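Local coordinates for AgaA (Rhizobium radiobacter, PDB 6HLX), which binds the opine agropinic acid as a periplasmic solute-binding protein and probably delivers it to an ABC transporter for import, at residues A[53-56]-A[61-64]; A[223-226]-A[230-233]; A[377-382]-A[401-406]; A[421-424]-A[428-431]. All blocks are in the same frame, centred on the assembly; numbering follows the deposited sequence.

Contact 1: residues A[53-56]-A[61-64]; sequences YEVS and EFTF. With ZN (zinc ion), chain R; ACT (acetate ion), chain H.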
loop_
_atom_site.group_PDB
_atom_site.type_symbol
_atom_site.label_atom_id
_atom_site.label_comp_id
_atom_site.label_asym_id
_atom_site.label_seq_id
_atom_site.Cartn_x
_atom_site.Cartn_y
_atom_site.Cartn_z
ATOM N N TYR A 53 10.956 -0.838 -22.609
ATOM C CA TYR A 53 10.185 0.389 -22.662
ATOM C C TYR A 53 11.075 1.584 -22.899
ATOM O O TYR A 53 12.260 1.588 -22.521
ATOM C CB TYR A 53 9.273 0.560 -21.442
ATOM C CG TYR A 53 10.006 0.586 -20.123
ATOM C CD1 TYR A 53 10.506 1.777 -19.605
ATOM C CD2 TYR A 53 10.169 -0.574 -19.370
ATOM C CE1 TYR A 53 11.191 1.806 -18.395
ATOM C CE2 TYR A 53 10.856 -0.556 -18.154
ATOM C CZ TYR A 53 11.366 0.638 -17.674
ATOM O OH TYR A 53 12.036 0.687 -16.480
ATOM N N GLU A 54 10.507 2.579 -23.555
ATOM C CA GLU A 54 11.217 3.802 -23.910
ATOM C C GLU A 54 10.473 4.986 -23.317
ATOM O O GLU A 54 9.253 5.067 -23.448
ATOM C CB GLU A 54 11.310 3.938 -25.436
ATOM C CG GLU A 54 12.111 2.813 -26.100
ATOM C CD GLU A 54 11.546 2.293 -27.412
ATOM O OE1 GLU A 54 12.078 1.278 -27.902
ATOM O OE2 GLU A 54 10.588 2.887 -27.959
ATOM N N VAL A 55 11.201 5.880 -22.644
ATOM C CA VAL A 55 10.625 7.071 -22.016
ATOM C C VAL A 55 11.255 8.287 -22.678
ATOM O O VAL A 55 12.487 8.372 -22.741
ATOM C CB VAL A 55 10.851 7.086 -20.479
ATOM C CG1 VAL A 55 10.260 8.347 -19.831
ATOM C CG2 VAL A 55 10.290 5.816 -19.819
ATOM N N SER A 56 10.418 9.218 -23.169
ATOM C CA SER A 56 10.921 10.424 -23.818
ATOM C C SER A 56 11.748 11.280 -22.826
ATOM O O SER A 56 11.598 11.111 -21.613
ATOM C CB SER A 56 9.776 11.225 -24.427
ATOM O OG SER A 56 8.927 11.746 -23.421
ATOM N N GLU A 61 6.099 10.885 -23.104
ATOM C CA GLU A 61 5.767 9.833 -24.087
ATOM C C GLU A 61 6.449 8.537 -23.686
ATOM O O GLU A 61 7.646 8.541 -23.360
ATOM C CB GLU A 61 6.185 10.248 -25.510
ATOM C CG GLU A 61 5.398 11.442 -26.030
ATOM C CD GLU A 61 5.892 11.994 -27.352
ATOM O OE1 GLU A 61 5.514 11.428 -28.400
ATOM O OE2 GLU A 61 6.655 12.986 -27.345
ATOM N N PHE A 62 5.689 7.431 -23.708
ATOM C CA PHE A 62 6.174 6.127 -23.244
ATOM C C PHE A 62 5.835 5.070 -24.281
ATOM O O PHE A 62 4.683 4.998 -24.718
ATOM C CB PHE A 62 5.484 5.778 -21.901
ATOM C CG PHE A 62 5.778 6.746 -20.765
ATOM C CD1 PHE A 62 5.186 8.011 -20.728
ATOM C CD2 PHE A 62 6.637 6.390 -19.730
ATOM C CE1 PHE A 62 5.522 8.932 -19.731
ATOM C CE2 PHE A 62 6.959 7.307 -18.721
ATOM C CZ PHE A 62 6.375 8.560 -18.710
ATOM N N THR A 63 6.813 4.262 -24.680
ATOM C CA THR A 63 6.536 3.162 -25.618
ATOM C C THR A 63 6.853 1.878 -24.910
ATOM O O THR A 63 7.952 1.737 -24.386
ATOM C CB THR A 63 7.345 3.271 -26.922
ATOM O OG1 THR A 63 7.018 4.496 -27.562
ATOM C CG2 THR A 63 7.041 2.117 -27.898
ATOM N N PHE A 64 5.927 0.922 -24.948
ATOM C CA PHE A 64 6.141 -0.402 -24.354
ATOM C C PHE A 64 6.154 -1.429 -25.445
ATOM O O PHE A 64 5.205 -1.489 -26.246
ATOM C CB PHE A 64 5.036 -0.744 -23.345
ATOM C CG PHE A 64 5.026 0.237 -22.197
ATOM C CD1 PHE A 64 5.788 0.003 -21.056
ATOM C CD2 PHE A 64 4.282 1.412 -22.271
ATOM C CE1 PHE A 64 5.832 0.940 -20.020
ATOM C CE2 PHE A 64 4.320 2.348 -21.231
ATOM C CZ PHE A 64 5.094 2.102 -20.114
HETATM ZN ZN ZN R . 10.478 1.425 -29.459
HETATM C C ACT H . 14.279 -0.583 -20.363
HETATM O O ACT H . 13.552 -1.252 -21.168
HETATM O OXT ACT H . 14.856 0.540 -20.603
HETATM C CH3 ACT H . 14.509 -1.169 -18.961
#
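V55 and F62 lie side by side on one face of a beta hairpin, with V55 CG1 3.6 Å from F62 CE2 and V55 CG2 against the CD2 side of the same ring. Both methyl groups of V55 therefore rest on one flank of the phenyl group. On this face Y53 also meets F64, through its CB, which is 3.6 Å from F64 CD1. The Y53 ring leads away from the other strand, because chi1 of 59° sets CG between the backbone N and the carbonyl carbon; an acetate, probably from the crystallisation liquor, lies over one ring face and accepts from Y53 N. Helix 127-131 packs on Y53, F62 and F64 and makes this the tight side of the hairpin.

The strands run antiparallel, their short axes at 171°. E54 and T63 form the hydrogen-bonded pair: E54 N to T63 O and T63 N to E54 O both measure 2.8 Å. Beyond the strand end S56 closes the ladder twice, by S56 N to E61 O and by its hydroxyl, as E61 N donates to S56 OG at 3.0 Å. That OG is also hydrogen-bonded to D58 and K60 N, which ties down the turn.

The other face is less enclosed at E54, which is exposed, while T63 packs on T115 and K117 of the next strand. E54 grips a zinc ion with both carboxylate oxygens, OE1 at 2.2 Å and OE2 at 2.1 Å; H65 is the other zinc ligand of this chain. T63 CB sits 3.4 Å from E54 OE2. Bidentate binding fixes the rotation of the carboxylate, and the metal probably offsets part of its negative charge.

Contact 2: residues A[223-226]-A[230-233]; sequences ADIA and ETQL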
loop_
_atom_site.group_PDB
_atom_site.type_symbol
_atom_site.label_atom_id
_atom_site.label_comp_id
_atom_site.label_asym_id
_atom_site.label_seq_id
_atom_site.Cartn_x
_atom_site.Cartn_y
_atom_site.Cartn_z
ATOM N N ALA A 223 10.200 -11.840 18.665
ATOM C CA ALA A 223 11.404 -12.412 19.302
ATOM C C ALA A 223 11.383 -13.933 19.373
ATOM O O ALA A 223 12.372 -14.568 18.987
ATOM C CB ALA A 223 11.608 -11.824 20.689
ATOM N N ASP A 224 10.265 -14.520 19.847
ATOM C CA ASP A 224 10.074 -15.976 19.944
ATOM C C ASP A 224 10.229 -16.613 18.561
ATOM O O ASP A 224 10.888 -17.639 18.429
ATOM C CB ASP A 224 8.667 -16.270 20.521
ATOM C CG ASP A 224 8.240 -17.729 20.696
ATOM O OD1 ASP A 224 9.101 -18.633 20.561
ATOM O OD2 ASP A 224 7.051 -17.962 20.997
ATOM N N ILE A 225 9.623 -16.000 17.530
ATOM C CA ILE A 225 9.700 -16.529 16.169
ATOM C C ILE A 225 11.134 -16.444 15.615
ATOM O O ILE A 225 11.615 -17.423 15.037
ATOM C CB ILE A 225 8.638 -15.855 15.267
ATOM C CG1 ILE A 225 7.228 -16.394 15.632
ATOM C CG2 ILE A 225 8.964 -16.057 13.772
ATOM C CD1 ILE A 225 6.055 -15.606 15.119
ATOM N N ALA A 226 11.818 -15.291 15.818
ATOM C CA ALA A 226 13.192 -15.089 15.328
ATOM C C ALA A 226 14.167 -16.116 15.916
ATOM O O ALA A 226 15.057 -16.568 15.198
ATOM C CB ALA A 226 13.671 -13.668 15.617
ATOM N N GLU A 230 12.929 -23.695 14.461
ATOM C CA GLU A 230 12.113 -24.171 13.348
ATOM C C GLU A 230 11.393 -23.072 12.593
ATOM O O GLU A 230 10.688 -23.366 11.628
ATOM C CB GLU A 230 11.132 -25.263 13.812
ATOM C CG GLU A 230 11.820 -26.535 14.293
ATOM C CD GLU A 230 12.691 -27.281 13.297
ATOM O OE1 GLU A 230 12.300 -27.382 12.111
ATOM O OE2 GLU A 230 13.764 -27.781 13.710
ATOM N N THR A 231 11.544 -21.822 13.035
ATOM C CA THR A 231 10.955 -20.670 12.353
ATOM C C THR A 231 12.051 -19.636 12.124
ATOM O O THR A 231 13.068 -19.646 12.821
ATOM C CB THR A 231 9.791 -20.062 13.173
ATOM O OG1 THR A 231 10.273 -19.730 14.483
ATOM C CG2 THR A 231 8.579 -21.016 13.283
ATOM N N GLN A 232 11.814 -18.729 11.179
ATOM C CA GLN A 232 12.729 -17.639 10.835
ATOM C C GLN A 232 11.880 -16.392 10.651
ATOM O O GLN A 232 10.830 -16.452 10.015
ATOM C CB GLN A 232 13.457 -17.979 9.519
ATOM C CG GLN A 232 14.315 -16.835 8.930
ATOM C CD GLN A 232 14.970 -17.136 7.584
ATOM O OE1 GLN A 232 14.614 -18.081 6.867
ATOM N NE2 GLN A 232 15.954 -16.323 7.206
ATOM N N LEU A 233 12.346 -15.265 11.182
ATOM C CA LEU A 233 11.665 -13.992 11.015
ATOM C C LEU A 233 12.348 -13.231 9.854
ATOM O O LEU A 233 13.584 -13.184 9.802
ATOM C CB LEU A 233 11.800 -13.207 12.328
ATOM C CG LEU A 233 10.949 -11.968 12.440
ATOM C CD1 LEU A 233 9.470 -12.329 12.664
ATOM C CD2 LEU A 233 11.444 -11.098 13.573
HETATM O O HOH W 1 15.088 -15.535 12.489
HETATM O O HOH W 2 15.533 -19.106 14.023
#
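The hydroxyl of T231 reaches back to the helix: T231 OG1 donates to I225 O over 2.7 Å. The C=O...donor angle of 125°, in the carbonyl plane, places the hydroxyl on a lone pair of the carbonyl oxygen. A chi1 of 56° sets OG1 between the backbone N and carbonyl carbon of T231, where it faces the last turn of helix 222-227.

Water carries the remaining polar links. One molecule donates to A226 O at 2.9 Å and accepts from L233 N, while a second donates to A226 O and to T231 O, each at 2.8 Å. A226 O thus receives two water hydrogen bonds, and the waters join helix and strand where their backbones do not bond directly.

These links belong to a tight helix-to-strand connection, in which the chain leaves helix 222-227 and turns into strand 231-234, an outermost strand of a mixed sheet. Strand 456-459 is its neighbour there, through backbone bonding of Q232 with V458.

Apolar contacts lie on L233, whose CG is anti to the backbone N (chi1 -169°). L233 CB rests 3.8 Å from A226 CB, and the CD2 branch comes near the same methyl. The other branch, CD1, meets I225 CG2 at 3.9 Å, with the two side chains crossing at about a right angle. I225 is buried, and V217, V203 and A457 pack around it.

Contact 3: residues A[377-382]-A[401-406]; sequences MGSLGE and RTNNSP. With G9Z (agropinic acid), chain E.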
loop_
_atom_site.group_PDB
_atom_site.type_symbol
_atom_site.label_atom_id
_atom_site.label_comp_id
_atom_site.label_asym_id
_atom_site.label_seq_id
_atom_site.Cartn_x
_atom_site.Cartn_y
_atom_site.Cartn_z
ATOM N N MET A 377 -3.896 5.551 10.247
ATOM C CA MET A 377 -3.227 5.292 8.974
ATOM C C MET A 377 -2.031 4.396 9.270
ATOM O O MET A 377 -1.156 4.794 10.028
ATOM C CB MET A 377 -2.740 6.659 8.384
ATOM C CG MET A 377 -1.796 6.527 7.175
ATOM S SD MET A 377 -1.325 8.132 6.476
ATOM C CE MET A 377 -0.315 8.863 7.858
ATOM N N GLY A 378 -2.021 3.205 8.685
ATOM C CA GLY A 378 -0.917 2.248 8.736
ATOM C C GLY A 378 -0.538 2.058 7.286
ATOM O O GLY A 378 -1.273 1.407 6.547
ATOM N N SER A 379 0.514 2.745 6.807
ATOM C CA SER A 379 0.743 2.741 5.360
ATOM C C SER A 379 2.163 3.060 4.971
ATOM O O SER A 379 3.057 3.016 5.816
ATOM C CB SER A 379 -0.240 3.685 4.659
ATOM O OG SER A 379 -0.394 3.313 3.290
ATOM N N LEU A 380 2.387 3.297 3.674
ATOM C CA LEU A 380 3.747 3.559 3.161
ATOM C C LEU A 380 3.616 4.201 1.801
ATOM O O LEU A 380 2.495 4.289 1.272
ATOM C CB LEU A 380 4.539 2.232 3.068
ATOM C CG LEU A 380 3.780 0.947 2.710
ATOM C CD1 LEU A 380 3.222 0.973 1.273
ATOM C CD2 LEU A 380 4.695 -0.275 2.876
ATOM N N GLY A 381 4.722 4.699 1.267
ATOM C CA GLY A 381 4.694 5.255 -0.080
ATOM C C GLY A 381 4.430 4.103 -1.039
ATOM O O GLY A 381 5.001 3.012 -0.900
ATOM N N GLU A 382 3.503 4.308 -1.965
ATOM C CA GLU A 382 3.082 3.211 -2.876
ATOM C C GLU A 382 4.066 2.932 -4.005
ATOM O O GLU A 382 3.957 1.915 -4.685
ATOM C CB GLU A 382 1.680 3.486 -3.418
ATOM C CG GLU A 382 0.612 3.557 -2.323
ATOM C CD GLU A 382 0.219 2.235 -1.667
ATOM O OE1 GLU A 382 0.739 1.152 -2.046
ATOM O OE2 GLU A 382 -0.614 2.303 -0.737
ATOM N N ARG A 401 -9.080 9.205 -1.345
ATOM C CA ARG A 401 -8.178 8.120 -1.746
ATOM C C ARG A 401 -7.816 7.245 -0.550
ATOM O O ARG A 401 -8.044 7.635 0.595
ATOM C CB ARG A 401 -6.909 8.690 -2.423
ATOM C CG ARG A 401 -7.229 9.644 -3.588
ATOM C CD ARG A 401 -6.005 10.107 -4.372
ATOM N NE ARG A 401 -5.044 10.862 -3.567
ATOM C CZ ARG A 401 -5.004 12.194 -3.489
ATOM N NH1 ARG A 401 -4.046 12.794 -2.795
ATOM N NH2 ARG A 401 -5.930 12.933 -4.099
ATOM N N THR A 402 -7.176 6.095 -0.806
ATOM C CA THR A 402 -6.820 5.200 0.299
ATOM C C THR A 402 -5.812 5.812 1.296
ATOM O O THR A 402 -5.858 5.449 2.465
ATOM C CB THR A 402 -6.231 3.869 -0.257
ATOM O OG1 THR A 402 -5.089 4.173 -1.082
ATOM C CG2 THR A 402 -7.274 3.029 -1.017
ATOM N N ASN A 403 -4.931 6.734 0.843
ATOM C CA ASN A 403 -3.832 7.281 1.654
ATOM C C ASN A 403 -3.913 8.769 1.971
ATOM O O ASN A 403 -3.045 9.259 2.689
ATOM C CB ASN A 403 -2.488 7.022 0.957
ATOM C CG ASN A 403 -2.064 5.578 0.964
ATOM O OD1 ASN A 403 -1.469 5.064 -0.009
ATOM N ND2 ASN A 403 -2.334 4.896 2.069
ATOM N N ASN A 404 -4.901 9.473 1.435
ATOM C CA ASN A 404 -4.946 10.931 1.656
ATOM C C ASN A 404 -5.883 11.360 2.795
ATOM O O ASN A 404 -6.544 10.527 3.425
ATOM C CB ASN A 404 -5.286 11.676 0.345
ATOM C CG ASN A 404 -6.764 11.737 0.030
ATOM O OD1 ASN A 404 -7.507 10.794 0.315
ATOM N ND2 ASN A 404 -7.227 12.845 -0.574
ATOM N N SER A 405 -5.958 12.683 3.012
ATOM C CA SER A 405 -6.882 13.304 3.956
ATOM C C SER A 405 -8.038 13.844 3.100
ATOM O O SER A 405 -7.843 14.804 2.336
ATOM C CB SER A 405 -6.181 14.415 4.735
ATOM O OG SER A 405 -5.535 13.748 5.809
ATOM N N PRO A 406 -9.203 13.147 3.124
ATOM C CA PRO A 406 -10.292 13.495 2.204
ATOM C C PRO A 406 -10.550 14.991 2.028
ATOM O O PRO A 406 -10.628 15.750 3.006
ATOM C CB PRO A 406 -11.503 12.756 2.787
ATOM C CG PRO A 406 -10.903 11.498 3.366
ATOM C CD PRO A 406 -9.545 11.941 3.916
HETATM O OAM G9Z E . -4.089 -3.918 4.563
HETATM C CAB G9Z E . -3.852 -3.515 5.710
HETATM C CAC G9Z E . -4.269 -4.209 6.864
HETATM C CB G9Z E . -3.753 -3.377 8.078
HETATM C CA G9Z E . -3.195 -2.100 7.473
HETATM C C G9Z E . -1.868 -1.842 7.944
HETATM O O G9Z E . -0.898 -2.397 7.360
HETATM N N G9Z E . -3.293 -2.324 5.994
HETATM C CAG G9Z E . -2.728 -1.381 4.953
HETATM C CAH G9Z E . -3.678 -0.203 4.731
HETATM O OAP G9Z E . -3.737 0.517 5.963
HETATM C CAI G9Z E . -3.212 0.729 3.609
HETATM O OAQ G9Z E . -2.750 -0.072 2.492
HETATM C CAJ G9Z E . -4.381 1.627 3.080
HETATM O OAR G9Z E . -3.895 2.477 2.026
HETATM C CAK G9Z E . -5.139 2.464 4.139
HETATM O OAT G9Z E . -6.343 3.001 3.554
HETATM C CAL G9Z E . -4.268 3.567 4.760
HETATM O OAS G9Z E . -4.988 4.219 5.829
HETATM O OXT G9Z E . -1.735 -1.095 8.951
HETATM O O HOH W 3 -3.317 2.116 -0.553
#
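With chi1 at -71°, N403 holds CG anti to its carbonyl carbon, and its amide reaches S379, whose OG stands anti to the backbone N (chi1 -157°). These groups line the agropinic acid pocket of a periplasmic binding protein, where the end of strand 374-379 and the following loop face loop 401-406. N403 ND2 donates to S379 OG at 2.8 Å, a weak bond because the angle at the hydrogen is only 122°. S379 OG is also hydrogen-bonded to the hydroxyl of Y392, which helps to position it.

The other end of the amide meets E382. Both are acceptors, so the 3.0 Å approach of N403 OD1 and E382 OE2 is a close contact and not a hydrogen bond; the carboxylate and amide planes are nearly coplanar. E382 OE1 is in a salt bridge with R26 and OE2 accepts from a water, which may offset the repulsion.

Both segments hold the ligand through backbone oxygens as well. The hydroxyl OAP of agropinic acid donates to G378 O at 2.7 Å, and its OAT donates to T402 O over the same distance. G378, with no side chain, lets the ligand carboxylate, through OXT, lie close to its CA. N403 ND2 also lies 2.9 Å from the ligand atom OAR. The water on E382 OE2 bridges the two loops to this same oxygen: it also donates to T402 OG1, and lies 2.7 Å from OAR.

Contact 4: residues A[421-424]-A[428-431]; sequences RATV and ERVK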
loop_
_atom_site.group_PDB
_atom_site.type_symbol
_atom_site.label_atom_id
_atom_site.label_comp_id
_atom_site.label_asym_id
_atom_site.label_seq_id
_atom_site.Cartn_x
_atom_site.Cartn_y
_atom_site.Cartn_z
ATOM N N ARG A 421 7.401 16.224 -10.209
ATOM C CA ARG A 421 7.141 15.096 -11.116
ATOM C C ARG A 421 7.602 15.368 -12.547
ATOM O O ARG A 421 7.796 14.431 -13.309
ATOM C CB ARG A 421 5.621 14.871 -11.180
ATOM C CG ARG A 421 5.193 13.430 -11.107
ATOM C CD ARG A 421 3.664 13.372 -11.190
ATOM N NE ARG A 421 3.020 14.000 -10.028
ATOM C CZ ARG A 421 2.285 15.109 -10.076
ATOM N NH1 ARG A 421 2.076 15.728 -11.235
ATOM N NH2 ARG A 421 1.717 15.583 -8.974
ATOM N N ALA A 422 7.719 16.646 -12.928
ATOM C CA ALA A 422 8.083 17.069 -14.284
ATOM C C ALA A 422 9.577 17.335 -14.454
ATOM O O ALA A 422 10.056 17.484 -15.581
ATOM C CB ALA A 422 7.293 18.319 -14.659
ATOM N N THR A 423 10.298 17.420 -13.341
ATOM C CA THR A 423 11.719 17.738 -13.330
ATOM C C THR A 423 12.490 16.453 -13.330
ATOM O O THR A 423 12.291 15.611 -12.463
ATOM C CB THR A 423 12.028 18.653 -12.129
ATOM O OG1 THR A 423 11.248 19.835 -12.267
ATOM C CG2 THR A 423 13.504 19.023 -12.044
ATOM N N VAL A 424 13.351 16.272 -14.344
ATOM C CA VAL A 424 14.102 15.035 -14.475
ATOM C C VAL A 424 15.331 15.064 -13.571
ATOM O O VAL A 424 15.542 14.100 -12.849
ATOM C CB VAL A 424 14.419 14.669 -15.950
ATOM C CG1 VAL A 424 15.044 13.270 -16.043
ATOM C CG2 VAL A 424 13.153 14.750 -16.823
ATOM N N GLU A 428 17.764 19.311 -9.018
ATOM C CA GLU A 428 16.709 20.334 -9.026
ATOM C C GLU A 428 15.476 19.784 -8.291
ATOM O O GLU A 428 14.823 20.510 -7.533
ATOM C CB GLU A 428 16.354 20.748 -10.469
ATOM C CG GLU A 428 17.455 21.570 -11.146
ATOM C CD GLU A 428 17.950 22.763 -10.342
ATOM O OE1 GLU A 428 17.113 23.617 -9.965
ATOM O OE2 GLU A 428 19.171 22.830 -10.066
ATOM N N ARG A 429 15.193 18.491 -8.463
ATOM C CA ARG A 429 14.029 17.897 -7.782
ATOM C C ARG A 429 14.154 18.010 -6.259
ATOM O O ARG A 429 13.159 18.272 -5.596
ATOM C CB ARG A 429 13.856 16.405 -8.151
ATOM C CG ARG A 429 13.383 16.136 -9.559
ATOM C CD ARG A 429 13.102 14.643 -9.749
ATOM N NE ARG A 429 11.769 14.295 -9.259
ATOM C CZ ARG A 429 11.354 13.054 -9.030
ATOM N NH1 ARG A 429 10.107 12.827 -8.615
ATOM N NH2 ARG A 429 12.171 12.023 -9.237
ATOM N N VAL A 430 15.363 17.860 -5.711
ATOM C CA VAL A 430 15.519 17.879 -4.259
ATOM C C VAL A 430 15.119 19.260 -3.653
ATOM O O VAL A 430 14.464 19.274 -2.605
ATOM C CB VAL A 430 16.894 17.343 -3.780
ATOM C CG1 VAL A 430 18.004 18.357 -3.928
ATOM C CG2 VAL A 430 16.807 16.802 -2.347
ATOM N N LYS A 431 15.386 20.385 -4.363
ATOM C CA LYS A 431 15.011 21.732 -3.907
ATOM C C LYS A 431 13.479 21.846 -3.841
ATOM O O LYS A 431 12.935 22.517 -2.959
ATOM C CB LYS A 431 15.515 22.798 -4.898
ATOM C CG LYS A 431 17.032 22.859 -5.073
ATOM C CD LYS A 431 17.370 23.998 -6.042
ATOM C CE LYS A 431 18.826 24.059 -6.427
ATOM N NZ LYS A 431 19.077 25.171 -7.381
HETATM O O HOH W 4 14.124 11.953 -11.557
#
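R429 packs along T423 at the short connection (423-425) between two consecutive helices, 411-422 and 426-443, away from the annotated sites. From CB the arginine leaves with CG anti to its carbonyl carbon (chi1 -71°) and runs antiparallel alongside the T423 side chain. CG touches T423 CG2 at 3.8 Å and lies 3.1 Å from T423 O. The next carbon, CD, is about as near, 3.0 Å from T423 O, and faces V424 O at 4.0 Å. The bend at chi3 brings the guanidinium toward the C-terminal end of helix 411-422, where NE is hydrogen-bonded to G420 O. On the way R429 NE passes T423 O at 3.5 Å. NH1 comes within 4.5 Å of R421 CA, and makes a salt bridge to D385 and a hydrogen bond to Y433. Together these partners fix the rotation of the group.

T423 adds a second apolar touch, its CG2 methyl resting against E428 CB, while its hydroxyl turns back to K419 O in the first helix. At the tip of the arginine, R429 NH2 gives a weak hydrogen bond to a water, which in turn donates to V424 O at 2.9 Å.

Contact 3 alone among the four touches agropinic acid; its centre lies about 8 Å from the centre of the chain, whereas those of the others lie about 24 to 26 Å out. Contacts 1 and 4 fall on the same side of the chain's centre, their nearest atoms about 6 Å apart without touching. Contact 4 comes within about 9 Å of contact 3, nearest atoms, by way of R421 and R401, on the side turned from the ligand. Contact 2 is remote, its centre about 45 Å from that of contact 1 and 30 Å from that of contact 3. Contacts 1 and 3 have centres about 29 Å apart and nearest atoms about 14 Å apart, so the zinc site lies well away from the opine pocket.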